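Local coordinates for putative c-1-tetrahydrofolate synthase, cytoplasmic (Leishmania major, PDB 4A26), which probably catalyses the NADP-dependent oxidation of N5,N10-methylenetetrahydrofolate and the hydrolysis of the methenyl product to the formyl form in folate one-carbon metabolism, at residues K12-A17 / L156-I161; I43-R48 / L103-H108; I78-L83 / N112-K117. All coordinates share one frame; numbering follows the deposited sequence.

How the interactions relate
Interactions 2 and 3 lie together, with centres about 11 Å apart, in the part of the fold built round the three-stranded parallel sheet 68-74/39-45/98-101. Both are partly buried and share a hydrophobic layer: V45 and I43 of interaction 2 also pack on L83 of interaction 3, and H108 probably hydrogen-bonds to the I78 carbonyl. Interaction 1 is a surface contact on the opposite side of the chain's centre, about 33 Å from interaction 2 between centres, where helix 11-32 meets the end of helix 147-159. Methyl groups and a proline ring carry interaction 2, which the arginine R48 only brushes past, whereas R158 and R113 touch side chains in interactions 1 and 3.

Interaction 1: K12-A17 / L156-I161; sequences KAIAAA and LKRCGI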
ATOM      1  N   LYS A  12     -11.915 -22.068  12.275  1.00 34.57           N
ATOM      2  CA  LYS A  12     -12.560 -22.043  13.597  1.00 34.94           C
ATOM      3  C   LYS A  12     -11.647 -22.609  14.677  1.00 34.28           C
ATOM      4  O   LYS A  12     -11.509 -22.026  15.760  1.00 33.84           O
ATOM      5  CB  LYS A  12     -13.881 -22.835  13.585  1.00 36.94           C
ATOM      6  CG  LYS A  12     -15.100 -22.042  13.111  1.00 38.03           C
ATOM      7  N   ALA A  13     -11.033 -23.748  14.374  1.00 34.26           N
ATOM      8  CA  ALA A  13     -10.120 -24.406  15.305  1.00 33.94           C
ATOM      9  C   ALA A  13      -8.841 -23.582  15.497  1.00 32.14           C
ATOM     10  O   ALA A  13      -8.413 -23.344  16.627  1.00 32.05           O
ATOM     11  CB  ALA A  13      -9.784 -25.806  14.806  1.00 34.67           C
ATOM     12  N   ILE A  14      -8.246 -23.146  14.389  1.00 30.87           N
ATOM     13  CA  ILE A  14      -7.014 -22.355  14.424  1.00 29.41           C
ATOM     14  C   ILE A  14      -7.202 -21.115  15.298  1.00 28.81           C
ATOM     15  O   ILE A  14      -6.365 -20.815  16.145  1.00 28.63           O
ATOM     16  CB  ILE A  14      -6.555 -21.945  12.999  1.00 28.78           C
ATOM     17  CG1 ILE A  14      -6.068 -23.167  12.223  1.00 28.83           C
ATOM     18  CG2 ILE A  14      -5.434 -20.922  13.061  1.00 27.68           C
ATOM     19  CD1 ILE A  14      -5.887 -22.915  10.755  1.00 28.25           C
ATOM     20  N   ALA A  15      -8.311 -20.412  15.092  1.00 28.83           N
ATOM     21  CA  ALA A  15      -8.672 -19.255  15.914  1.00 28.33           C
ATOM     22  C   ALA A  15      -8.809 -19.633  17.391  1.00 28.60           C
ATOM     23  O   ALA A  15      -8.384 -18.885  18.270  1.00 27.96           O
ATOM     24  CB  ALA A  15      -9.971 -18.632  15.404  1.00 28.63           C
ATOM     25  N   ALA A  16      -9.405 -20.794  17.648  1.00 29.66           N
ATOM     26  CA  ALA A  16      -9.554 -21.310  19.009  1.00 30.51           C
ATOM     27  C   ALA A  16      -8.195 -21.515  19.666  1.00 30.16           C
ATOM     28  O   ALA A  16      -7.999 -21.139  20.822  1.00 30.41           O
ATOM     29  CB  ALA A  16     -10.335 -22.614  18.999  1.00 31.95           C
ATOM     30  N   ALA A  17      -7.261 -22.105  18.921  1.00 29.73           N
ATOM     31  CA  ALA A  17      -5.892 -22.283  19.394  1.00 29.63           C
ATOM     32  C   ALA A  17      -5.235 -20.939  19.701  1.00 28.98           C
ATOM     33  O   ALA A  17      -4.526 -20.805  20.699  1.00 29.19           O
ATOM     34  CB  ALA A  17      -5.071 -23.039  18.365  1.00 29.41           C
ATOM     35  N   LEU A 156      -2.635 -19.687   6.425  1.00 24.86           N
ATOM     36  CA  LEU A 156      -1.640 -20.353   5.582  1.00 25.39           C
ATOM     37  C   LEU A 156      -0.442 -20.829   6.398  1.00 26.77           C
ATOM     38  O   LEU A 156      -0.127 -22.014   6.403  1.00 28.12           O
ATOM     39  CB  LEU A 156      -1.171 -19.418   4.462  1.00 24.44           C
ATOM     40  CG  LEU A 156      -2.235 -18.972   3.453  1.00 23.40           C
ATOM     41  CD1 LEU A 156      -1.717 -17.818   2.620  1.00 22.86           C
ATOM     42  CD2 LEU A 156      -2.657 -20.126   2.560  1.00 23.39           C
ATOM     43  N   LYS A 157       0.214 -19.898   7.089  1.00 26.90           N
ATOM     44  CA  LYS A 157       1.372 -20.209   7.935  1.00 28.58           C
ATOM     45  C   LYS A 157       1.113 -21.399   8.846  1.00 29.93           C
ATOM     46  O   LYS A 157       1.959 -22.287   8.982  1.00 31.44           O
ATOM     47  CB  LYS A 157       1.735 -19.008   8.811  1.00 28.71           C
ATOM     48  CG  LYS A 157       2.448 -17.872   8.088  1.00 29.07           C
ATOM     49  CD  LYS A 157       2.991 -16.857   9.090  1.00 30.79           C
ATOM     50  CE  LYS A 157       4.018 -15.926   8.471  1.00 31.75           C
ATOM     51  NZ  LYS A 157       3.374 -14.897   7.622  1.00 30.78           N
ATOM     52  N   ARG A 158      -0.063 -21.398   9.470  1.00 29.37           N
ATOM     53  CA  ARG A 158      -0.427 -22.419  10.447  1.00 30.80           C
ATOM     54  C   ARG A 158      -0.829 -23.754   9.831  1.00 31.45           C
ATOM     55  O   ARG A 158      -0.886 -24.757  10.535  1.00 33.37           O
ATOM     56  CB  ARG A 158      -1.532 -21.899  11.369  1.00 30.33           C
ATOM     57  CG  ARG A 158      -0.995 -20.996  12.464  1.00 30.89           C
ATOM     58  CD  ARG A 158      -2.086 -20.533  13.396  1.00 31.08           C
ATOM     59  NE  ARG A 158      -1.574 -20.287  14.740  1.00 32.27           N
ATOM     60  CZ  ARG A 158      -1.510 -21.199  15.708  1.00 34.37           C
ATOM     61  NH1 ARG A 158      -1.917 -22.452  15.507  1.00 35.49           N
ATOM     62  NH2 ARG A 158      -1.028 -20.855  16.894  1.00 35.46           N
ATOM     63  N   CYS A 159      -1.109 -23.766   8.533  1.00 30.22           N
ATOM     64  CA  CYS A 159      -1.318 -25.013   7.798  1.00 31.36           C
ATOM     65  C   CYS A 159      -0.037 -25.490   7.111  1.00 32.08           C
ATOM     66  O   CYS A 159      -0.038 -26.517   6.433  1.00 32.85           O
ATOM     67  CB  CYS A 159      -2.434 -24.846   6.766  1.00 30.07           C
ATOM     68  SG  CYS A 159      -4.073 -24.775   7.495  1.00 30.83           S
ATOM     69  N   GLY A 160       1.049 -24.745   7.296  1.00 31.95           N
ATOM     70  CA  GLY A 160       2.336 -25.088   6.704  1.00 33.13           C
ATOM     71  C   GLY A 160       2.406 -24.747   5.230  1.00 31.93           C
ATOM     72  O   GLY A 160       3.303 -25.214   4.520  1.00 32.69           O
ATOM     73  N   ILE A 161       1.464 -23.926   4.769  1.00 30.02           N
ATOM     74  CA  ILE A 161       1.377 -23.576   3.363  1.00 29.08           C
ATOM     75  C   ILE A 161       2.430 -22.522   3.034  1.00 29.02           C
ATOM     76  O   ILE A 161       2.393 -21.405   3.560  1.00 28.05           O
ATOM     77  CB  ILE A 161      -0.032 -23.078   2.991  1.00 27.56           C
ATOM     78  CG1 ILE A 161      -1.055 -24.196   3.227  1.00 28.52           C
ATOM     79  CG2 ILE A 161      -0.073 -22.619   1.542  1.00 26.18           C
ATOM     80  CD1 ILE A 161      -2.489 -23.790   2.988  1.00 27.27           C
TER
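The R158 guanidinium is approached obliquely by two aliphatic groups of helix 11-32, the CG2 methyl of I14 and the CB of A17, the latter 4.3 Å from R158 NH1. More of the contact is carried by the arginine's shaft: I14 CG2 rests against the R158 CD methylene at 3.4 Å, and the two side chains run past each other in opposite directions. R158 is extended from CG to NE, which carries the guanidinium on to a salt bridge between NH2 and E21. Arginine suits this surface position, being apolar along its length and ionic at its tip. The other branch of I14 ends at C159, CD1 to SG 4.2 Å. The contact thus bridges helix 11-32 of the catalytic domain and helix 147-159 of the Rossmann-type NAD(P)-binding domain. The latter helix closes in a Schellman motif, I161 N bonding to L156 O (3.0 Å) and G160 N to K157 O (3.1 Å); G160 supplies the positive phi (77°) that glycine tolerates easily. C159 N is a second donor to L156 O. Beyond the two segments, I14 also touches M280 of helix 279-297, and C159 packs on W269 of strand 269-271.

Interaction 2: I43-R48 / L103-H108; sequences IIVGQR and LPLPKH
With CG1 set trans to the backbone N (chi1 175°) and CG2 trans to the carbonyl carbon, V45 spreads its two methyls over two consecutive residues of the opposing loop, L105 and P106. CG2 takes the leucine, meeting L105 CD2 at 3.6 Å, and CG1 takes the proline, lying 3.7 Å from P106 CD and 3.8 Å from P106 CG. L105 completes the fit from its own side: its CB does not point straight at the strand, but chi1 of -61° places CG beside the backbone N, and the CD2 branch then reaches V45. Both side chains cross obliquely to the valine, and the methyls and the proline CD and CG pack together without any hydrogen bond between the segments. Valine is apt here, a short beta-branched residue at home in a strand and with a methyl for each partner. Proline suits the loop, being compact, apolar and rigid. A second proline, P104, follows a cis peptide bond, a sharp change of direction just after strand 98-101. R48 passes only loosely by it, its CD 4.5 Å from P104 O. The guanidinium of R48 forms a salt bridge through NH1 with D50, and the residue itself occupies the N-cap position before helix 49-64. G46 lets the chain leave the strand with a positive phi (79°), which favours glycine. The contact thus closes the C-terminal end of strand 39-45, the central strand of the parallel sheet, flanked by 68-74 and 98-101; V45 also packs on L74 of strand 68-74 and on L83 of helix 80-91, while L105 touches E111 at the start of helix 111-116.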
ATOM      1  N   ILE A  43     -16.463   2.099  20.091  1.00 31.35           N
ATOM      2  CA  ILE A  43     -17.475   3.139  20.078  1.00 32.26           C
ATOM      3  C   ILE A  43     -18.569   2.724  19.103  1.00 33.22           C
ATOM      4  O   ILE A  43     -18.294   2.414  17.949  1.00 33.47           O
ATOM      5  CB  ILE A  43     -16.893   4.510  19.671  1.00 32.53           C
ATOM      6  CG1 ILE A  43     -15.828   4.958  20.673  1.00 32.31           C
ATOM      7  CG2 ILE A  43     -17.988   5.553  19.619  1.00 33.34           C
ATOM      8  CD1 ILE A  43     -15.105   6.230  20.278  1.00 32.81           C
ATOM      9  N   ILE A  44     -19.804   2.692  19.590  1.00 34.17           N
ATOM     10  CA  ILE A  44     -20.966   2.432  18.753  1.00 35.60           C
ATOM     11  C   ILE A  44     -21.928   3.604  18.922  1.00 36.80           C
ATOM     12  O   ILE A  44     -22.122   4.103  20.034  1.00 36.41           O
ATOM     13  CB  ILE A  44     -21.655   1.088  19.109  1.00 35.96           C
ATOM     14  CG1 ILE A  44     -22.754   0.760  18.097  1.00 37.79           C
ATOM     15  CG2 ILE A  44     -22.232   1.121  20.519  1.00 36.18           C
ATOM     16  CD1 ILE A  44     -23.491  -0.531  18.399  1.00 38.94           C
ATOM     17  N   VAL A  45     -22.503   4.047  17.805  1.00 38.33           N
ATOM     18  CA  VAL A  45     -23.402   5.194  17.782  1.00 39.65           C
ATOM     19  C   VAL A  45     -24.777   4.737  17.311  1.00 41.69           C
ATOM     20  O   VAL A  45     -24.904   4.036  16.304  1.00 42.24           O
ATOM     21  CB  VAL A  45     -22.864   6.301  16.858  1.00 40.04           C
ATOM     22  CG1 VAL A  45     -23.863   7.452  16.751  1.00 41.46           C
ATOM     23  CG2 VAL A  45     -21.521   6.798  17.368  1.00 38.24           C
ATOM     24  N   GLY A  46     -25.804   5.138  18.048  1.00 43.11           N
ATOM     25  CA  GLY A  46     -27.151   4.638  17.810  1.00 45.39           C
ATOM     26  C   GLY A  46     -27.327   3.253  18.402  1.00 45.64           C
ATOM     27  O   GLY A  46     -26.574   2.852  19.289  1.00 44.16           O
ATOM     28  N   GLN A  47     -28.322   2.524  17.907  1.00 48.05           N
ATOM     29  CA  GLN A  47     -28.755   1.271  18.530  1.00 49.01           C
ATOM     30  C   GLN A  47     -29.100   0.184  17.502  1.00 50.72           C
ATOM     31  O   GLN A  47     -30.033  -0.595  17.701  1.00 52.26           O
ATOM     32  CB  GLN A  47     -29.958   1.548  19.448  1.00 50.37           C
ATOM     33  CG  GLN A  47     -29.620   2.306  20.738  1.00 49.11           C
ATOM     34  CD  GLN A  47     -29.203   1.385  21.873  1.00 48.89           C
ATOM     35  OE1 GLN A  47     -30.029   0.652  22.427  1.00 50.73           O
ATOM     36  NE2 GLN A  47     -27.921   1.421  22.234  1.00 47.23           N
ATOM     37  N   ARG A  48     -28.339   0.132  16.408  1.00 50.84           N
ATOM     38  CA  ARG A  48     -28.493  -0.932  15.410  1.00 52.45           C
ATOM     39  C   ARG A  48     -28.204  -2.291  16.045  1.00 52.20           C
ATOM     40  O   ARG A  48     -27.175  -2.458  16.701  1.00 50.33           O
ATOM     41  CB  ARG A  48     -27.545  -0.719  14.225  1.00 51.95           C
ATOM     42  CG  ARG A  48     -28.139   0.066  13.073  1.00 54.22           C
ATOM     43  CD  ARG A  48     -27.129   0.246  11.939  1.00 54.45           C
ATOM     44  NE  ARG A  48     -27.759   0.104  10.622  1.00 57.49           N
ATOM     45  CZ  ARG A  48     -27.702  -0.982   9.847  1.00 58.27           C
ATOM     46  NH1 ARG A  48     -27.024  -2.066  10.220  1.00 56.92           N
ATOM     47  NH2 ARG A  48     -28.329  -0.980   8.674  1.00 60.58           N
ATOM     48  N   LEU A 103     -18.930   0.225  12.647  1.00 40.85           N
ATOM     49  CA  LEU A 103     -19.498   0.776  11.419  1.00 42.40           C
ATOM     50  C   LEU A 103     -20.701  -0.053  10.959  1.00 43.52           C
ATOM     51  O   LEU A 103     -20.813  -1.229  11.310  1.00 43.08           O
ATOM     52  CB  LEU A 103     -18.428   0.798  10.322  1.00 42.62           C
ATOM     53  CG  LEU A 103     -17.184   1.652  10.598  1.00 41.90           C
ATOM     54  CD1 LEU A 103     -16.099   1.374   9.569  1.00 42.26           C
ATOM     55  CD2 LEU A 103     -17.533   3.137  10.627  1.00 43.00           C
ATOM     56  N   PRO A 104     -21.612   0.553  10.175  1.00 45.06           N
ATOM     57  CA  PRO A 104     -21.645   1.957   9.756  1.00 45.73           C
ATOM     58  C   PRO A 104     -22.309   2.884  10.771  1.00 45.42           C
ATOM     59  O   PRO A 104     -23.307   2.518  11.391  1.00 45.55           O
ATOM     60  CB  PRO A 104     -22.476   1.914   8.473  1.00 48.15           C
ATOM     61  CG  PRO A 104     -23.403   0.780   8.675  1.00 48.81           C
ATOM     62  CD  PRO A 104     -22.648  -0.241   9.491  1.00 46.71           C
ATOM     63  N   LEU A 105     -21.751   4.083  10.913  1.00 45.06           N
ATOM     64  CA  LEU A 105     -22.347   5.143  11.724  1.00 45.17           C
ATOM     65  C   LEU A 105     -23.591   5.693  11.033  1.00 47.54           C
ATOM     66  O   LEU A 105     -23.790   5.457   9.840  1.00 49.07           O
ATOM     67  CB  LEU A 105     -21.348   6.286  11.915  1.00 44.50           C
ATOM     68  CG  LEU A 105     -20.033   5.977  12.632  1.00 42.38           C
ATOM     69  CD1 LEU A 105     -19.012   7.060  12.347  1.00 42.50           C
ATOM     70  CD2 LEU A 105     -20.246   5.831  14.127  1.00 41.15           C
ATOM     71  N   PRO A 106     -24.437   6.433  11.774  1.00 48.07           N
ATOM     72  CA  PRO A 106     -25.553   7.127  11.137  1.00 50.50           C
ATOM     73  C   PRO A 106     -25.093   8.041   9.995  1.00 51.94           C
ATOM     74  O   PRO A 106     -23.953   8.512   9.998  1.00 51.10           O
ATOM     75  CB  PRO A 106     -26.155   7.940  12.284  1.00 50.23           C
ATOM     76  CG  PRO A 106     -25.847   7.154  13.491  1.00 48.17           C
ATOM     77  CD  PRO A 106     -24.509   6.521  13.243  1.00 46.71           C
ATOM     78  N   LYS A 107     -25.979   8.282   9.032  1.00 54.37           N
ATOM     79  CA  LYS A 107     -25.622   8.991   7.803  1.00 56.18           C
ATOM     80  C   LYS A 107     -25.058  10.395   8.043  1.00 56.12           C
ATOM     81  O   LYS A 107     -24.151  10.828   7.334  1.00 56.50           O
ATOM     82  CB  LYS A 107     -26.835   9.075   6.868  1.00 59.18           C
ATOM     83  N   HIS A 108     -25.582  11.096   9.046  1.00 55.75           N
ATOM     84  CA  HIS A 108     -25.190  12.488   9.291  1.00 56.03           C
ATOM     85  C   HIS A 108     -23.733  12.636   9.753  1.00 54.16           C
ATOM     86  O   HIS A 108     -23.150  13.717   9.619  1.00 54.85           O
ATOM     87  CB  HIS A 108     -26.146  13.162  10.291  1.00 56.03           C
ATOM     88  CG  HIS A 108     -25.918  12.762  11.716  1.00 53.42           C
ATOM     89  ND1 HIS A 108     -26.186  11.495  12.186  1.00 52.02           N
ATOM     90  CD2 HIS A 108     -25.453  13.466  12.775  1.00 52.06           C
ATOM     91  CE1 HIS A 108     -25.893  11.434  13.472  1.00 49.90           C
ATOM     92  NE2 HIS A 108     -25.444  12.616  13.854  1.00 50.06           N
TER

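Interaction 3: I78-L83 / N112-K117; sequences ISQEVL and NRAIEK
Q80 and L83, in the first turn of helix 80-91, meet R113 and A114 of helix 111-116. Helix 80-91 is the connection of a beta-alpha-beta crossover, leading from strand 68-74 to strand 98-101 and packing over strand 39-45 between them. At the buried side L83 CD2 touches A114 CB at 3.6 Å; the small alanine lets the helices come near, with CA atoms of L83 and A114 7.3 Å apart, and the leucine packs toward the sheet. Nearer the surface Q80 does double duty. Its CG lies opposite the backbone N (chi1 -177°), and the bend at chi2 (75°) folds the amide over the start of the other helix, bringing NE2 to 3.7 Å from A114 CB. The same CG methylene lies 3.9 Å from R113 NE. The nearest Q80 atom to the R113 guanidinium is thus this aliphatic carbon, approaching obliquely, while the guanidinium plane is turned 33° from that of the amide. A long, weak ion pair joins R113 NH1 to E84 one turn further along helix 80-91.

The second shell is organised by N110. Its backbone N donates to Q80 OE1, while its OD1 accepts from the backbone N of R113, so one asparagine ties the glutamine to the beginning of helix 111-116. Glutamine fits because its chain is apolar enough to pack and its amide can still bond. On the sheet side L83 rests on I43 of strand 39-45, and also on L105. At the far end of the segment the side-chain ND2 of N91 donates to K117 O, and E116 forms a salt bridge through OE2 with NH2 of R140 of the second subunit.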
ATOM      1  N   ILE A  78     -26.199  12.080  17.695  1.00 44.31           N
ATOM      2  CA  ILE A  78     -25.128  12.831  18.359  1.00 43.29           C
ATOM      3  C   ILE A  78     -24.227  13.576  17.370  1.00 43.90           C
ATOM      4  O   ILE A  78     -24.099  13.180  16.207  1.00 44.63           O
ATOM      5  CB  ILE A  78     -24.264  11.893  19.237  1.00 41.38           C
ATOM      6  CG1 ILE A  78     -23.467  12.692  20.267  1.00 40.57           C
ATOM      7  CG2 ILE A  78     -23.340  11.040  18.372  1.00 40.71           C
ATOM      8  CD1 ILE A  78     -22.922  11.852  21.382  1.00 39.69           C
ATOM      9  N   SER A  79     -23.606  14.655  17.849  1.00 43.82           N
ATOM     10  CA  SER A  79     -22.712  15.481  17.041  1.00 44.57           C
ATOM     11  C   SER A  79     -21.465  14.732  16.603  1.00 43.59           C
ATOM     12  O   SER A  79     -21.011  13.817  17.286  1.00 42.16           O
ATOM     13  CB  SER A  79     -22.260  16.703  17.839  1.00 44.58           C
ATOM     14  OG  SER A  79     -23.356  17.502  18.226  1.00 46.42           O
ATOM     15  N   GLN A  80     -20.911  15.141  15.464  1.00 44.65           N
ATOM     16  CA  GLN A  80     -19.578  14.719  15.053  1.00 44.02           C
ATOM     17  C   GLN A  80     -18.563  15.130  16.117  1.00 43.12           C
ATOM     18  O   GLN A  80     -17.729  14.321  16.530  1.00 41.65           O
ATOM     19  CB  GLN A  80     -19.207  15.367  13.717  1.00 45.85           C
ATOM     20  CG  GLN A  80     -17.855  14.944  13.151  1.00 45.60           C
ATOM     21  CD  GLN A  80     -17.875  13.552  12.562  1.00 45.11           C
ATOM     22  OE1 GLN A  80     -18.807  13.185  11.847  1.00 46.26           O
ATOM     23  NE2 GLN A  80     -16.840  12.771  12.849  1.00 43.93           N
ATOM     24  N   GLU A  81     -18.644  16.389  16.552  1.00 44.05           N
ATOM     25  CA  GLU A  81     -17.718  16.936  17.552  1.00 43.70           C
ATOM     26  C   GLU A  81     -17.707  16.060  18.805  1.00 41.65           C
ATOM     27  O   GLU A  81     -16.642  15.686  19.294  1.00 40.87           O
ATOM     28  CB  GLU A  81     -18.095  18.382  17.925  1.00 45.17           C
ATOM     29  CG  GLU A  81     -16.905  19.345  18.114  1.00 47.05           C
ATOM     30  CD  GLU A  81     -16.037  19.030  19.334  1.00 47.05           C
ATOM     31  OE1 GLU A  81     -15.290  18.024  19.301  1.00 46.48           O
ATOM     32  OE2 GLU A  81     -16.079  19.806  20.318  1.00 47.82           O
ATOM     33  N   VAL A  82     -18.896  15.718  19.296  1.00 40.95           N
ATOM     34  CA  VAL A  82     -19.038  14.958  20.537  1.00 39.29           C
ATOM     35  C   VAL A  82     -18.522  13.525  20.390  1.00 38.00           C
ATOM     36  O   VAL A  82     -17.891  13.000  21.303  1.00 37.14           O
ATOM     37  CB  VAL A  82     -20.502  14.948  21.030  1.00 39.45           C
ATOM     38  CG1 VAL A  82     -20.651  14.060  22.254  1.00 38.22           C
ATOM     39  CG2 VAL A  82     -20.966  16.359  21.340  1.00 40.18           C
ATOM     40  N   LEU A  83     -18.788  12.895  19.248  1.00 38.05           N
ATOM     41  CA  LEU A  83     -18.207  11.586  18.940  1.00 36.91           C
ATOM     42  C   LEU A  83     -16.688  11.648  19.046  1.00 36.49           C
ATOM     43  O   LEU A  83     -16.074  10.852  19.751  1.00 35.52           O
ATOM     44  CB  LEU A  83     -18.600  11.130  17.527  1.00 37.55           C
ATOM     45  CG  LEU A  83     -17.922   9.862  16.988  1.00 36.47           C
ATOM     46  CD1 LEU A  83     -18.282   8.659  17.856  1.00 34.92           C
ATOM     47  CD2 LEU A  83     -18.293   9.617  15.536  1.00 36.85           C
ATOM     48  N   ASN A 112     -14.729   8.546   8.016  1.00 48.69           N
ATOM     49  CA  ASN A 112     -13.288   8.751   7.819  1.00 48.82           C
ATOM     50  C   ASN A 112     -12.724   9.809   8.768  1.00 48.71           C
ATOM     51  O   ASN A 112     -11.604   9.679   9.257  1.00 47.78           O
ATOM     52  CB  ASN A 112     -12.987   9.148   6.367  1.00 51.04           C
ATOM     53  CG  ASN A 112     -13.225   8.017   5.382  1.00 51.07           C
ATOM     54  OD1 ASN A 112     -13.146   6.843   5.734  1.00 49.43           O
ATOM     55  ND2 ASN A 112     -13.509   8.371   4.134  1.00 53.08           N
ATOM     56  N   ARG A 113     -13.515  10.847   9.024  1.00 49.77           N
ATOM     57  CA  ARG A 113     -13.126  11.927   9.932  1.00 50.07           C
ATOM     58  C   ARG A 113     -13.120  11.471  11.393  1.00 47.66           C
ATOM     59  O   ARG A 113     -12.244  11.865  12.162  1.00 47.32           O
ATOM     60  CB  ARG A 113     -14.050  13.140   9.730  1.00 51.99           C
ATOM     61  CG  ARG A 113     -13.907  14.262  10.759  1.00 52.99           C
ATOM     62  CD  ARG A 113     -14.264  15.633  10.167  1.00 56.67           C
ATOM     63  NE  ARG A 113     -14.911  16.518  11.140  1.00 57.90           N
ATOM     64  CZ  ARG A 113     -14.299  17.121  12.161  1.00 58.48           C
ATOM     65  NH1 ARG A 113     -12.997  16.948  12.385  1.00 58.50           N
ATOM     66  NH2 ARG A 113     -15.000  17.906  12.976  1.00 58.89           N
ATOM     67  N   ALA A 114     -14.091  10.639  11.769  1.00 46.25           N
ATOM     68  CA  ALA A 114     -14.136  10.067  13.117  1.00 44.18           C
ATOM     69  C   ALA A 114     -12.988   9.088  13.345  1.00 42.86           C
ATOM     70  O   ALA A 114     -12.466   8.994  14.451  1.00 42.03           O
ATOM     71  CB  ALA A 114     -15.464   9.378  13.359  1.00 43.56           C
ATOM     72  N   ILE A 115     -12.604   8.364  12.296  1.00 42.96           N
ATOM     73  CA  ILE A 115     -11.486   7.420  12.355  1.00 41.99           C
ATOM     74  C   ILE A 115     -10.117   8.117  12.385  1.00 42.63           C
ATOM     75  O   ILE A 115      -9.169   7.600  12.980  1.00 41.78           O
ATOM     76  CB  ILE A 115     -11.525   6.439  11.158  1.00 42.25           C
ATOM     77  CG1 ILE A 115     -12.726   5.494  11.278  1.00 41.87           C
ATOM     78  CG2 ILE A 115     -10.245   5.628  11.083  1.00 41.28           C
ATOM     79  CD1 ILE A 115     -13.138   4.845   9.965  1.00 42.89           C
ATOM     80  N   GLU A 116     -10.015   9.280  11.744  1.00 44.32           N
ATOM     81  CA  GLU A 116      -8.750  10.022  11.685  1.00 45.32           C
ATOM     82  C   GLU A 116      -8.342  10.511  13.080  1.00 44.53           C
ATOM     83  O   GLU A 116      -7.149  10.624  13.375  1.00 44.78           O
ATOM     84  CB  GLU A 116      -8.846  11.200  10.699  1.00 47.77           C
ATOM     85  CG  GLU A 116      -7.611  11.394   9.804  1.00 50.04           C
ATOM     86  CD  GLU A 116      -7.513  10.378   8.655  1.00 50.85           C
ATOM     87  OE1 GLU A 116      -8.189   9.322   8.706  1.00 50.13           O
ATOM     88  OE2 GLU A 116      -6.748  10.634   7.696  1.00 52.08           O
ATOM     89  N   LYS A 117      -9.338  10.780  13.929  1.00 43.50           N
ATOM     90  CA  LYS A 117      -9.115  11.170  15.329  1.00 42.77           C
ATOM     91  C   LYS A 117      -8.368  10.116  16.137  1.00 41.12           C
ATOM     92  O   LYS A 117      -7.667  10.455  17.090  1.00 41.21           O
ATOM     93  CB  LYS A 117     -10.442  11.472  16.041  1.00 42.24           C
ATOM     94  CG  LYS A 117     -10.850  12.927  16.014  1.00 44.33           C
ATOM     95  CD  LYS A 117     -10.171  13.743  17.114  1.00 45.45           C
ATOM     96  CE  LYS A 117     -10.448  15.238  16.946  1.00 47.76           C
ATOM     97  NZ  LYS A 117      -9.832  16.081  18.016  1.00 48.64           N
TER